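Local coordinates for protein branched-chain phosphotransacylase (PDB 1YCO) that probably transfers short branched-chain acyl groups between coenzyme A and phosphate, at residues A[132-137]-A[149-154]; A[113-118]-A[138-143]; A[158-163]-A[186-191]; A[106-111]-A[229-234]; A[56-61]-A[80-85]. All coordinates share one frame; numbering follows the deposited sequence.

In the fold
Contacts 1 to 4 belong to the region built on the mixed sheet, contact 5 to the region of the parallel sheet. Contacts 1 and 2, with centres about 7 Å apart, share helix 127-143, which packs on strands 113-117 and 150-154 of one crossover. Contact 3 adds the edge strand 184-189, hydrogen-bonded to strand 150-154, its centre about 15 Å from that of contact 1. Contact 4 joins strand 101-107, the hairpin partner of 113-117, to helix 221-234, about 16 Å from contact 2 between centres, and like contact 3 it touches the second subunit. The centres of contacts 5 and 3 are about 40 Å apart. In related phosphotransacetylases the active site lies in the cleft between two domains.

Contact 1: residues A[132-137]-A[149-154]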
# COMPACT_ATOMS: atom_id res chain seq x y z
N GLU A 132 -8.28 -18.90 -6.48
CA GLU A 132 -9.66 -18.54 -6.79
C GLU A 132 -9.81 -17.03 -6.99
O GLU A 132 -10.64 -16.59 -7.78
CB GLU A 132 -10.61 -19.00 -5.68
CG GLU A 132 -10.93 -20.51 -5.66
CD GLU A 132 -11.33 -21.04 -7.04
OE1 GLU A 132 -12.17 -20.41 -7.71
OE2 GLU A 132 -10.80 -22.10 -7.44
N ILE A 133 -9.02 -16.23 -6.26
CA ILE A 133 -9.05 -14.77 -6.38
C ILE A 133 -8.63 -14.37 -7.80
O ILE A 133 -9.20 -13.46 -8.39
CB ILE A 133 -8.11 -14.08 -5.37
CG1 ILE A 133 -8.67 -14.25 -3.96
CG2 ILE A 133 -7.96 -12.60 -5.68
CD1 ILE A 133 -7.69 -13.84 -2.87
N VAL A 134 -7.63 -15.07 -8.32
CA VAL A 134 -7.13 -14.82 -9.66
C VAL A 134 -8.24 -15.17 -10.65
O VAL A 134 -8.60 -14.36 -11.49
CB VAL A 134 -5.85 -15.66 -9.93
CG1 VAL A 134 -5.42 -15.52 -11.38
CG2 VAL A 134 -4.73 -15.20 -9.01
N GLU A 135 -8.80 -16.37 -10.52
CA GLU A 135 -9.87 -16.80 -11.40
C GLU A 135 -11.01 -15.76 -11.45
O GLU A 135 -11.44 -15.37 -12.53
CB GLU A 135 -10.41 -18.15 -10.93
CG GLU A 135 -9.35 -19.23 -10.91
CD GLU A 135 -8.88 -19.60 -12.31
OE1 GLU A 135 -8.56 -18.69 -13.10
OE2 GLU A 135 -8.83 -20.82 -12.60
N ASN A 136 -11.49 -15.33 -10.29
CA ASN A 136 -12.56 -14.33 -10.21
C ASN A 136 -12.19 -13.04 -10.99
O ASN A 136 -12.99 -12.56 -11.81
CB ASN A 136 -12.88 -13.98 -8.74
CG ASN A 136 -13.82 -15.00 -8.06
OD1 ASN A 136 -14.00 -16.13 -8.53
ND2 ASN A 136 -14.41 -14.60 -6.93
N ALA A 137 -10.99 -12.50 -10.74
CA ALA A 137 -10.53 -11.29 -11.42
C ALA A 137 -10.28 -11.55 -12.91
O ALA A 137 -10.51 -10.67 -13.75
CB ALA A 137 -9.26 -10.74 -10.76
N PRO A 149 -5.53 -11.38 -20.25
CA PRO A 149 -5.05 -10.45 -19.21
C PRO A 149 -3.76 -10.84 -18.49
O PRO A 149 -3.53 -12.01 -18.17
CB PRO A 149 -6.23 -10.37 -18.25
CG PRO A 149 -6.81 -11.75 -18.35
CD PRO A 149 -6.82 -11.96 -19.85
N LYS A 150 -2.93 -9.84 -18.22
CA LYS A 150 -1.70 -10.07 -17.49
C LYS A 150 -2.02 -9.92 -16.01
O LYS A 150 -2.57 -8.89 -15.57
CB LYS A 150 -0.61 -9.09 -17.94
CG LYS A 150 -0.23 -9.28 -19.41
CD LYS A 150 0.99 -8.50 -19.82
CE LYS A 150 1.21 -8.62 -21.34
NZ LYS A 150 2.59 -8.23 -21.77
N ILE A 151 -1.69 -10.96 -15.25
CA ILE A 151 -1.96 -11.01 -13.82
C ILE A 151 -0.66 -11.12 -13.03
O ILE A 151 0.02 -12.15 -13.03
CB ILE A 151 -2.88 -12.20 -13.50
CG1 ILE A 151 -4.11 -12.12 -14.42
CG2 ILE A 151 -3.28 -12.18 -12.03
CD1 ILE A 151 -5.08 -13.27 -14.29
N ALA A 152 -0.35 -10.02 -12.37
CA ALA A 152 0.84 -9.91 -11.57
C ALA A 152 0.56 -10.20 -10.10
O ALA A 152 -0.34 -9.61 -9.48
CB ALA A 152 1.43 -8.50 -11.72
N LEU A 153 1.34 -11.13 -9.56
CA LEU A 153 1.25 -11.52 -8.16
C LEU A 153 2.28 -10.66 -7.44
O LEU A 153 3.48 -10.90 -7.51
CB LEU A 153 1.58 -13.00 -8.02
CG LEU A 153 0.72 -13.87 -8.93
CD1 LEU A 153 1.07 -15.34 -8.75
CD2 LEU A 153 -0.76 -13.63 -8.59
N LEU A 154 1.78 -9.63 -6.76
CA LEU A 154 2.62 -8.68 -6.05
C LEU A 154 3.32 -9.14 -4.79
O LEU A 154 2.74 -9.85 -3.97
CB LEU A 154 1.80 -7.45 -5.69
CG LEU A 154 1.44 -6.48 -6.80
CD1 LEU A 154 0.66 -5.33 -6.17
CD2 LEU A 154 2.71 -5.95 -7.47
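Ile151 and Val134 bring the second half of a beta-alpha-beta crossover together: helix 127-143 leaves strand 113-117, passes over strand 215-217 and leads into the parallel strand 150-154, on which it packs. The CB of Ile151 is directed at the helix and divides the side chain into two branches. The short one, CG2, comes within 4.0 Å of Val134 CG1. The longer one runs through CG1, set opposite the carbonyl carbon by a chi1 of -52°, and an extended chi2 of 176° carries its tip onward to the helix, where CD1 lies 3.7 Å from Val134 CG1. Both branches of the isoleucine thus touch a single valine methyl, the two side chains meeting at a slant. Branched aliphatic residues suit the strand, and the compact valine lets the helix settle on it, with the CA atoms of Val134 and Ile151 7.7 Å apart. Strand 215-217 adds Ile215 and Val217 against Ile151, while helix 165-177 presses on Leu153. No hydrogen bond joins helix to strand, and the touching residues are buried. The other valine methyl, Val134 CG2, leans more loosely on the strand, 4.3 Å from Leu153 CD2.

Contact 2: residues A[113-118]-A[138-143]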
# COMPACT_ATOMS: atom_id res chain seq x y z
N THR A 113 -4.72 1.82 -16.84
CA THR A 113 -5.83 1.18 -16.18
C THR A 113 -5.52 -0.24 -15.77
O THR A 113 -4.73 -0.93 -16.42
CB THR A 113 -7.06 1.16 -17.09
OG1 THR A 113 -7.30 2.48 -17.59
CG2 THR A 113 -8.28 0.68 -16.33
N PHE A 114 -6.14 -0.69 -14.69
CA PHE A 114 -5.93 -2.05 -14.22
C PHE A 114 -6.86 -2.45 -13.08
O PHE A 114 -7.42 -1.61 -12.39
CB PHE A 114 -4.48 -2.25 -13.77
CG PHE A 114 -4.06 -1.36 -12.64
CD1 PHE A 114 -4.51 -1.60 -11.34
CD2 PHE A 114 -3.19 -0.31 -12.86
CE1 PHE A 114 -4.09 -0.80 -10.29
CE2 PHE A 114 -2.76 0.50 -11.81
CZ PHE A 114 -3.21 0.25 -10.52
N LEU A 115 -7.01 -3.75 -12.91
CA LEU A 115 -7.84 -4.26 -11.85
C LEU A 115 -6.96 -4.56 -10.64
O LEU A 115 -5.79 -4.94 -10.78
CB LEU A 115 -8.59 -5.51 -12.31
CG LEU A 115 -9.41 -5.39 -13.61
CD1 LEU A 115 -10.19 -6.70 -13.83
CD2 LEU A 115 -10.39 -4.23 -13.52
N LEU A 116 -7.51 -4.33 -9.46
CA LEU A 116 -6.83 -4.58 -8.20
C LEU A 116 -7.71 -5.55 -7.45
O LEU A 116 -8.93 -5.34 -7.34
CB LEU A 116 -6.69 -3.28 -7.40
CG LEU A 116 -6.10 -3.40 -5.98
CD1 LEU A 116 -4.72 -4.02 -6.02
CD2 LEU A 116 -6.06 -2.02 -5.35
N THR A 117 -7.14 -6.61 -6.92
CA THR A 117 -8.02 -7.50 -6.22
C THR A 117 -7.69 -8.04 -4.87
O THR A 117 -6.58 -8.49 -4.53
CB THR A 117 -8.48 -8.69 -7.11
OG1 THR A 117 -9.23 -9.59 -6.31
CG2 THR A 117 -7.31 -9.40 -7.73
N ASP A 118 -8.76 -7.93 -4.11
CA ASP A 118 -8.95 -8.34 -2.76
C ASP A 118 -8.39 -7.53 -1.63
O ASP A 118 -7.49 -7.95 -0.93
CB ASP A 118 -8.63 -9.81 -2.61
CG ASP A 118 -9.78 -10.56 -1.97
OD1 ASP A 118 -9.64 -11.78 -1.75
OD2 ASP A 118 -10.82 -9.90 -1.70
N LYS A 138 -9.82 -12.75 -13.24
CA LYS A 138 -9.58 -13.10 -14.63
C LYS A 138 -10.91 -13.10 -15.38
O LYS A 138 -10.97 -12.69 -16.53
CB LYS A 138 -8.96 -14.49 -14.77
CG LYS A 138 -8.77 -14.91 -16.24
CD LYS A 138 -8.61 -16.43 -16.43
CE LYS A 138 -9.92 -17.17 -16.15
NZ LYS A 138 -9.81 -18.65 -16.24
N GLU A 139 -11.96 -13.58 -14.72
CA GLU A 139 -13.27 -13.64 -15.36
C GLU A 139 -13.86 -12.25 -15.56
O GLU A 139 -14.46 -11.96 -16.59
CB GLU A 139 -14.22 -14.51 -14.53
CG GLU A 139 -13.69 -15.92 -14.35
CD GLU A 139 -14.63 -16.82 -13.56
OE1 GLU A 139 -15.24 -16.33 -12.57
OE2 GLU A 139 -14.75 -18.01 -13.92
N VAL A 140 -13.68 -11.38 -14.57
CA VAL A 140 -14.18 -10.02 -14.68
C VAL A 140 -13.55 -9.33 -15.89
O VAL A 140 -14.24 -8.70 -16.68
CB VAL A 140 -13.87 -9.19 -13.41
CG1 VAL A 140 -14.22 -7.72 -13.65
CG2 VAL A 140 -14.67 -9.73 -12.24
N ALA A 141 -12.23 -9.45 -16.03
CA ALA A 141 -11.54 -8.83 -17.14
C ALA A 141 -12.02 -9.41 -18.48
O ALA A 141 -12.26 -8.67 -19.43
CB ALA A 141 -10.02 -9.01 -17.00
N GLN A 142 -12.16 -10.73 -18.55
CA GLN A 142 -12.62 -11.37 -19.77
C GLN A 142 -14.03 -10.86 -20.10
O GLN A 142 -14.32 -10.54 -21.25
CB GLN A 142 -12.63 -12.90 -19.61
CG GLN A 142 -11.22 -13.49 -19.52
CD GLN A 142 -11.20 -15.01 -19.33
OE1 GLN A 142 -11.87 -15.54 -18.44
NE2 GLN A 142 -10.43 -15.70 -20.15
N LYS A 143 -14.87 -10.75 -19.09
CA LYS A 143 -16.22 -10.26 -19.28
C LYS A 143 -16.19 -8.79 -19.70
O LYS A 143 -17.14 -8.26 -20.30
CB LYS A 143 -17.03 -10.40 -17.99
CG LYS A 143 -18.47 -10.00 -18.13
CD LYS A 143 -19.16 -9.95 -16.80
CE LYS A 143 -19.29 -11.33 -16.17
NZ LYS A 143 -20.10 -11.21 -14.91
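Leu115 reaches end-on from its strand into the flank of the helix that holds Val140 and Ala141, and one methyl makes the whole contact. Its chi1 of -54° turns CG away from the carbonyl carbon, and an extended chi2 of -174° sends CD1 to the far end of the chain, farther from the strand than any other atom of the residue. There CD1 meets the single methyl of Ala141, 3.9 Å from its CB, and passes 4.1 Å from Ala141 N, so the leucine tip rests against the helix backbone as well as a side chain. Alanine suits this place because its CB, aimed at the strand, is short enough to let the leucine come so near. Val140 flanks the same tip from the preceding helix position, its CG1 4.2 Å from Leu115 CD1. Strand 113-117 and helix 127-143 form the first half of a beta-alpha-beta crossover, whose return strand is 150-154. Between those two strands runs 215-217, and its Ile215 touches both Leu115 and Ala141, so the apolar layer continues under the helix. Two partly exposed helix residues are charged and paired: Glu139 with Lys97, Lys138 with Glu182.

Contact 3: residues A[158-163]-A[186-191]; sequences ENFNPK and FGPLSL
Ser190 OG is hydrogen-bonded to Asp192 OD1 and, weakly, to Leu193 N, while Glu158 CG lies against the same oxygen, 3.7 Å away, in van der Waals contact. The serine is the N-cap of the short helix 191-195, where its hydroxyl can serve backbone N-H groups of the first turn; a chi1 of 59° holds OG between the backbone N and the carbonyl carbon. The chain of edge strand 184-189 turns a corner at Pro188, after a cis peptide bond, and the loop between strand 150-154 and helix 165-177 lies across it. Glu158 meets the cap with its aliphatic part, CG also lying 4.0 Å from Ser190 CB. Its bent chain, with chi2 at 93°, leads the carboxylate away from the corner; OE1 receives a weak bond from Asn159 N, and OE2 forms a long, weak ion pair with Lys203. The carbonyls Glu158 O and Pro188 O approach to 3.3 Å, but both are acceptors and no bond forms. The rigid proline ring suits the corner, packing also on Ser167 and Ala170 of helix 165-177. Farther along the loop, Asn161 closes an Asx turn, its OD1 accepting from Lys163 N at 3.0 Å. On the outer rim the exposed Phe160 ring brings an edge to the proline, its CD1 4.5 Å from Pro188 CG.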
# COMPACT_ATOMS: atom_id res chain seq x y z
N GLU A 158 11.46 -8.44 -6.07
CA GLU A 158 11.24 -8.88 -7.45
C GLU A 158 11.88 -10.26 -7.59
O GLU A 158 11.29 -11.19 -8.15
CB GLU A 158 11.89 -7.89 -8.44
CG GLU A 158 12.10 -6.46 -7.88
CD GLU A 158 13.49 -6.25 -7.27
OE1 GLU A 158 13.98 -7.17 -6.56
OE2 GLU A 158 14.09 -5.17 -7.49
N ASN A 159 13.09 -10.39 -7.06
CA ASN A 159 13.82 -11.65 -7.09
C ASN A 159 13.34 -12.50 -5.91
O ASN A 159 13.08 -11.97 -4.83
CB ASN A 159 15.33 -11.40 -6.99
CG ASN A 159 15.87 -10.61 -8.18
OD1 ASN A 159 15.78 -11.06 -9.32
ND2 ASN A 159 16.43 -9.43 -7.92
N PHE A 160 13.24 -13.80 -6.13
CA PHE A 160 12.77 -14.72 -5.10
C PHE A 160 13.46 -14.57 -3.74
O PHE A 160 14.69 -14.54 -3.65
CB PHE A 160 12.92 -16.16 -5.57
CG PHE A 160 12.26 -17.15 -4.67
CD1 PHE A 160 10.88 -17.18 -4.56
CD2 PHE A 160 13.03 -18.04 -3.93
CE1 PHE A 160 10.25 -18.08 -3.71
CE2 PHE A 160 12.42 -18.95 -3.08
CZ PHE A 160 11.02 -18.97 -2.97
N ASN A 161 12.65 -14.48 -2.69
CA ASN A 161 13.16 -14.35 -1.32
C ASN A 161 12.31 -15.30 -0.46
O ASN A 161 11.22 -14.94 -0.02
CB ASN A 161 13.03 -12.91 -0.85
CG ASN A 161 13.69 -12.68 0.48
OD1 ASN A 161 13.68 -13.56 1.35
ND2 ASN A 161 14.27 -11.50 0.66
N PRO A 162 12.82 -16.52 -0.21
CA PRO A 162 12.13 -17.54 0.58
C PRO A 162 11.79 -17.16 2.00
O PRO A 162 11.03 -17.85 2.69
CB PRO A 162 13.09 -18.73 0.49
CG PRO A 162 14.42 -18.07 0.45
CD PRO A 162 14.20 -16.93 -0.51
N LYS A 163 12.34 -16.05 2.46
CA LYS A 163 12.06 -15.62 3.82
C LYS A 163 10.77 -14.80 3.82
O LYS A 163 10.25 -14.43 4.88
CB LYS A 163 13.23 -14.78 4.34
CG LYS A 163 13.31 -14.68 5.84
CD LYS A 163 14.36 -13.68 6.25
CE LYS A 163 15.74 -14.05 5.75
NZ LYS A 163 16.74 -13.03 6.19
N PHE A 186 2.01 -14.17 -13.31
CA PHE A 186 3.40 -14.21 -12.84
C PHE A 186 3.71 -13.40 -11.57
O PHE A 186 3.21 -12.30 -11.37
CB PHE A 186 4.36 -13.72 -13.93
CG PHE A 186 5.81 -13.81 -13.53
CD1 PHE A 186 6.46 -15.05 -13.52
CD2 PHE A 186 6.51 -12.70 -13.11
CE1 PHE A 186 7.77 -15.18 -13.09
CE2 PHE A 186 7.83 -12.81 -12.68
CZ PHE A 186 8.46 -14.06 -12.67
N GLY A 187 4.60 -13.96 -10.75
CA GLY A 187 5.03 -13.34 -9.52
C GLY A 187 6.19 -14.19 -8.99
O GLY A 187 6.38 -15.31 -9.46
N PRO A 188 6.97 -13.70 -8.02
CA PRO A 188 6.86 -12.40 -7.36
C PRO A 188 7.20 -11.21 -8.28
O PRO A 188 8.13 -11.27 -9.07
CB PRO A 188 7.87 -12.49 -6.21
CG PRO A 188 8.20 -13.93 -6.09
CD PRO A 188 8.11 -14.45 -7.49
N LEU A 189 6.44 -10.14 -8.14
CA LEU A 189 6.69 -8.93 -8.91
C LEU A 189 6.41 -7.77 -7.98
O LEU A 189 5.48 -7.82 -7.17
CB LEU A 189 5.76 -8.81 -10.12
CG LEU A 189 6.25 -9.17 -11.52
CD1 LEU A 189 5.26 -8.61 -12.53
CD2 LEU A 189 7.65 -8.58 -11.78
N SER A 190 7.23 -6.73 -8.11
CA SER A 190 7.10 -5.53 -7.32
C SER A 190 6.14 -4.61 -8.06
O SER A 190 6.05 -4.67 -9.29
CB SER A 190 8.46 -4.87 -7.19
OG SER A 190 8.96 -4.57 -8.48
N LEU A 191 5.46 -3.75 -7.31
CA LEU A 191 4.50 -2.81 -7.87
C LEU A 191 5.04 -2.00 -9.06
O LEU A 191 4.37 -1.87 -10.08
CB LEU A 191 4.01 -1.84 -6.77
CG LEU A 191 2.96 -0.78 -7.13
CD1 LEU A 191 1.61 -1.45 -7.34
CD2 LEU A 191 2.87 0.27 -6.02

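Contact 4: residues A[106-111]-A[229-234]; sequences VELPAG and KSLTLF
Val106 and Leu231 form the tight part of this contact, between strand 101-107 of an antiparallel beta hairpin and helix 221-234. The two side chains cross at about a right angle, and the leucine tip, CD1, lies over the fork of the valine: Val106 CG1 is 3.7 Å from Leu231 CD1, and Val106 CG2 is 4.2 Å from the same methyl. The extended chi2 of Leu231, 173°, carries CD1 out from the helix to reach this fork. A beta-branched residue suits the strand, and leucine, whose branch point stands one carbon farther out, reaches across, for the backbones stay well apart, with Leu108 CA and Leu231 CA 8.3 Å from each other.

Past the end of the strand the packing slackens. Leu108 reaches Leu231 through its tip, Leu108 CD2 being 4.3 Å from Leu231 CD2, and the following Pro109, Ala110 and Gly111 lie in the exposed turn. On the helix, Thr232 is exposed, and its hydroxyl folds back on the backbone: Lys229 O accepts from Thr232 OG1 at 3.1 Å, from above the carbonyl plane, as well as from Leu233 N. Leu108 also packs on Phe234 of the second subunit. Hairpin and helix are joined across these segments by apolar packing, while polar bonds run to other partners, among them Ser230 of the second subunit, hydrogen-bonded to Ser230 here.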
# COMPACT_ATOMS: atom_id res chain seq x y z
N VAL A 106 -9.18 0.42 -11.40
CA VAL A 106 -8.40 1.64 -11.18
C VAL A 106 -8.02 2.37 -12.48
O VAL A 106 -7.50 1.76 -13.41
CB VAL A 106 -7.08 1.32 -10.43
CG1 VAL A 106 -6.39 2.60 -10.01
CG2 VAL A 106 -7.37 0.43 -9.22
N GLU A 107 -8.29 3.67 -12.53
CA GLU A 107 -7.95 4.46 -13.70
C GLU A 107 -7.00 5.59 -13.29
O GLU A 107 -7.37 6.48 -12.51
CB GLU A 107 -9.22 5.04 -14.32
CG GLU A 107 -10.13 4.00 -14.97
CD GLU A 107 -11.38 4.59 -15.61
OE1 GLU A 107 -11.23 5.53 -16.43
OE2 GLU A 107 -12.50 4.11 -15.31
N LEU A 108 -5.78 5.54 -13.82
CA LEU A 108 -4.78 6.56 -13.52
C LEU A 108 -4.90 7.78 -14.42
O LEU A 108 -5.48 7.71 -15.51
CB LEU A 108 -3.39 5.95 -13.63
CG LEU A 108 -3.12 4.88 -12.57
CD1 LEU A 108 -1.76 4.25 -12.85
CD2 LEU A 108 -3.17 5.49 -11.18
N PRO A 109 -4.35 8.93 -13.98
CA PRO A 109 -4.36 10.23 -14.67
C PRO A 109 -4.29 10.20 -16.20
O PRO A 109 -5.22 10.65 -16.87
CB PRO A 109 -3.16 10.94 -14.05
CG PRO A 109 -3.29 10.52 -12.63
CD PRO A 109 -3.57 9.03 -12.73
N ALA A 110 -3.18 9.70 -16.75
CA ALA A 110 -3.05 9.63 -18.19
C ALA A 110 -4.11 8.65 -18.70
O ALA A 110 -5.25 9.04 -18.93
CB ALA A 110 -1.65 9.16 -18.58
N GLY A 111 -3.73 7.39 -18.86
CA GLY A 111 -4.70 6.40 -19.33
C GLY A 111 -4.52 5.02 -18.72
O GLY A 111 -5.34 4.14 -18.94
N LYS A 229 -6.29 3.16 -1.16
CA LYS A 229 -6.40 4.50 -0.58
C LYS A 229 -5.31 5.44 -1.04
O LYS A 229 -5.55 6.63 -1.27
CB LYS A 229 -6.39 4.42 0.95
CG LYS A 229 -7.56 3.62 1.54
CD LYS A 229 -7.68 3.83 3.05
CE LYS A 229 -8.55 2.76 3.73
NZ LYS A 229 -9.91 2.62 3.15
N SER A 230 -4.10 4.91 -1.16
CA SER A 230 -2.98 5.70 -1.59
C SER A 230 -3.21 6.21 -3.02
O SER A 230 -2.87 7.36 -3.34
CB SER A 230 -1.71 4.85 -1.53
OG SER A 230 -0.64 5.51 -2.16
N LEU A 231 -3.81 5.37 -3.87
CA LEU A 231 -4.09 5.75 -5.25
C LEU A 231 -5.06 6.92 -5.34
O LEU A 231 -4.83 7.86 -6.09
CB LEU A 231 -4.66 4.55 -6.02
CG LEU A 231 -3.67 3.43 -6.29
CD1 LEU A 231 -4.38 2.22 -6.91
CD2 LEU A 231 -2.56 3.94 -7.19
N THR A 232 -6.13 6.87 -4.57
CA THR A 232 -7.11 7.94 -4.56
C THR A 232 -6.67 9.16 -3.76
O THR A 232 -6.92 10.29 -4.17
CB THR A 232 -8.49 7.46 -4.01
OG1 THR A 232 -8.31 6.88 -2.72
CG2 THR A 232 -9.12 6.43 -4.93
N LEU A 233 -6.02 8.94 -2.62
CA LEU A 233 -5.56 10.05 -1.79
C LEU A 233 -4.41 10.86 -2.38
O LEU A 233 -4.35 12.06 -2.18
CB LEU A 233 -5.14 9.55 -0.40
CG LEU A 233 -6.17 9.01 0.60
CD1 LEU A 233 -5.41 8.42 1.78
CD2 LEU A 233 -7.12 10.11 1.06
N PHE A 234 -3.50 10.20 -3.10
CA PHE A 234 -2.35 10.90 -3.67
C PHE A 234 -2.08 10.65 -5.14
O PHE A 234 -1.33 11.40 -5.78
CB PHE A 234 -1.08 10.56 -2.89
CG PHE A 234 -1.27 10.52 -1.39
CD1 PHE A 234 -1.35 9.29 -0.72
CD2 PHE A 234 -1.33 11.71 -0.65
CE1 PHE A 234 -1.48 9.24 0.67
CE2 PHE A 234 -1.46 11.68 0.74
CZ PHE A 234 -1.53 10.44 1.41

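Contact 5: residues A[56-61]-A[80-85]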
# COMPACT_ATOMS: atom_id res chain seq x y z
N ALA A 56 -35.21 -6.98 7.59
CA ALA A 56 -36.23 -7.03 6.56
C ALA A 56 -35.73 -6.35 5.28
O ALA A 56 -35.85 -6.91 4.19
CB ALA A 56 -37.51 -6.36 7.06
N VAL A 57 -35.16 -5.15 5.45
CA VAL A 57 -34.62 -4.35 4.34
C VAL A 57 -33.65 -5.18 3.52
O VAL A 57 -33.75 -5.26 2.29
CB VAL A 57 -33.84 -3.10 4.86
CG1 VAL A 57 -33.30 -2.29 3.69
CG2 VAL A 57 -34.73 -2.24 5.74
N ALA A 58 -32.69 -5.80 4.21
CA ALA A 58 -31.68 -6.63 3.59
C ALA A 58 -32.32 -7.83 2.90
O ALA A 58 -32.03 -8.11 1.73
CB ALA A 58 -30.68 -7.11 4.63
N GLN A 59 -33.18 -8.54 3.61
CA GLN A 59 -33.81 -9.72 3.03
C GLN A 59 -34.56 -9.40 1.75
O GLN A 59 -34.49 -10.15 0.78
CB GLN A 59 -34.75 -10.38 4.04
CG GLN A 59 -35.23 -11.77 3.61
CD GLN A 59 -36.47 -11.72 2.71
OE1 GLN A 59 -36.77 -12.68 2.00
NE2 GLN A 59 -37.20 -10.61 2.77
N GLU A 60 -35.27 -8.28 1.75
CA GLU A 60 -36.04 -7.87 0.59
C GLU A 60 -35.17 -7.38 -0.58
O GLU A 60 -35.52 -7.60 -1.75
CB GLU A 60 -37.06 -6.82 1.01
CG GLU A 60 -38.13 -7.41 1.91
CD GLU A 60 -39.34 -6.52 2.07
OE1 GLU A 60 -39.24 -5.50 2.78
OE2 GLU A 60 -40.40 -6.84 1.47
N ALA A 61 -34.05 -6.74 -0.26
CA ALA A 61 -33.12 -6.25 -1.27
C ALA A 61 -32.44 -7.43 -1.98
O ALA A 61 -32.38 -7.48 -3.21
CB ALA A 61 -32.05 -5.37 -0.62
N THR A 80 -23.03 -3.98 7.11
CA THR A 80 -22.47 -4.86 6.10
C THR A 80 -22.69 -6.33 6.49
O THR A 80 -23.03 -7.17 5.65
CB THR A 80 -20.96 -4.58 5.93
OG1 THR A 80 -20.77 -3.18 5.72
CG2 THR A 80 -20.39 -5.34 4.74
N HIS A 81 -22.48 -6.63 7.77
CA HIS A 81 -22.66 -7.98 8.26
C HIS A 81 -24.11 -8.45 8.02
O HIS A 81 -24.35 -9.58 7.61
CB HIS A 81 -22.32 -8.03 9.75
CG HIS A 81 -22.43 -9.39 10.36
ND1 HIS A 81 -22.60 -9.59 11.71
CD2 HIS A 81 -22.40 -10.62 9.80
CE1 HIS A 81 -22.67 -10.89 11.96
NE2 HIS A 81 -22.55 -11.54 10.81
N THR A 82 -25.06 -7.55 8.28
CA THR A 82 -26.49 -7.85 8.10
C THR A 82 -26.82 -8.25 6.67
O THR A 82 -27.46 -9.27 6.44
CB THR A 82 -27.37 -6.63 8.45
OG1 THR A 82 -27.15 -6.23 9.81
CG2 THR A 82 -28.84 -6.96 8.27
N LEU A 83 -26.39 -7.43 5.70
CA LEU A 83 -26.65 -7.69 4.29
C LEU A 83 -25.85 -8.88 3.78
O LEU A 83 -26.36 -9.72 3.05
CB LEU A 83 -26.29 -6.46 3.44
CG LEU A 83 -26.34 -6.61 1.91
CD1 LEU A 83 -27.78 -6.77 1.44
CD2 LEU A 83 -25.73 -5.38 1.27
N LEU A 84 -24.58 -8.94 4.19
CA LEU A 84 -23.70 -10.01 3.76
C LEU A 84 -24.24 -11.36 4.20
O LEU A 84 -24.38 -12.28 3.39
CB LEU A 84 -22.30 -9.79 4.32
CG LEU A 84 -21.16 -10.49 3.58
CD1 LEU A 84 -21.08 -9.95 2.15
CD2 LEU A 84 -19.84 -10.24 4.30
N LYS A 85 -24.53 -11.48 5.49
CA LYS A 85 -25.06 -12.72 6.03
C LYS A 85 -26.38 -13.03 5.30
O LYS A 85 -26.75 -14.19 5.09
CB LYS A 85 -25.34 -12.60 7.53
CG LYS A 85 -25.90 -13.89 8.15
CD LYS A 85 -26.76 -13.62 9.38
CE LYS A 85 -25.97 -12.97 10.51
NZ LYS A 85 -26.87 -12.66 11.68
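Two helices of the parallel-sheet region, 54-66 and 80-87, touch here through Ala58 on one side and Thr82 and Leu83 on the other. The methyl of Ala58 points toward the second helix and lands between neighbouring residues: Ala58 CB is 4.1 Å from Thr82 CG2 and 4.1 Å from the backbone Leu83 CA. Alanine suits the spot because so short a side chain lets the helices come close, with Ala58 CA and Leu83 CA 5.2 Å apart. Helix 54-66 is the connection in a beta-alpha-beta crossover, leaving strand 47-50 and leading to the parallel strand 72-75 after passing over 29-35 and 2-7; helix 80-87 follows that strand. On the sheet side Ala61 rests on Phe34. Thr82 turns its methyl to the contact because a chi1 of -59° puts CG2 opposite the backbone N, and its OG1 is hydrogen-bonded to Gln79 NE2 near the start of the helix. Leu83 sets out alongside the contact, and with CG opposite its own backbone N (chi1 173°) its end comes nearer, Leu83 CD1 lying 4.3 Å from Ala58 CB, while Lys75 of strand 72-75 packs against the same leucine. Ile78, in the loop before helix 80-87, also touches Ala58.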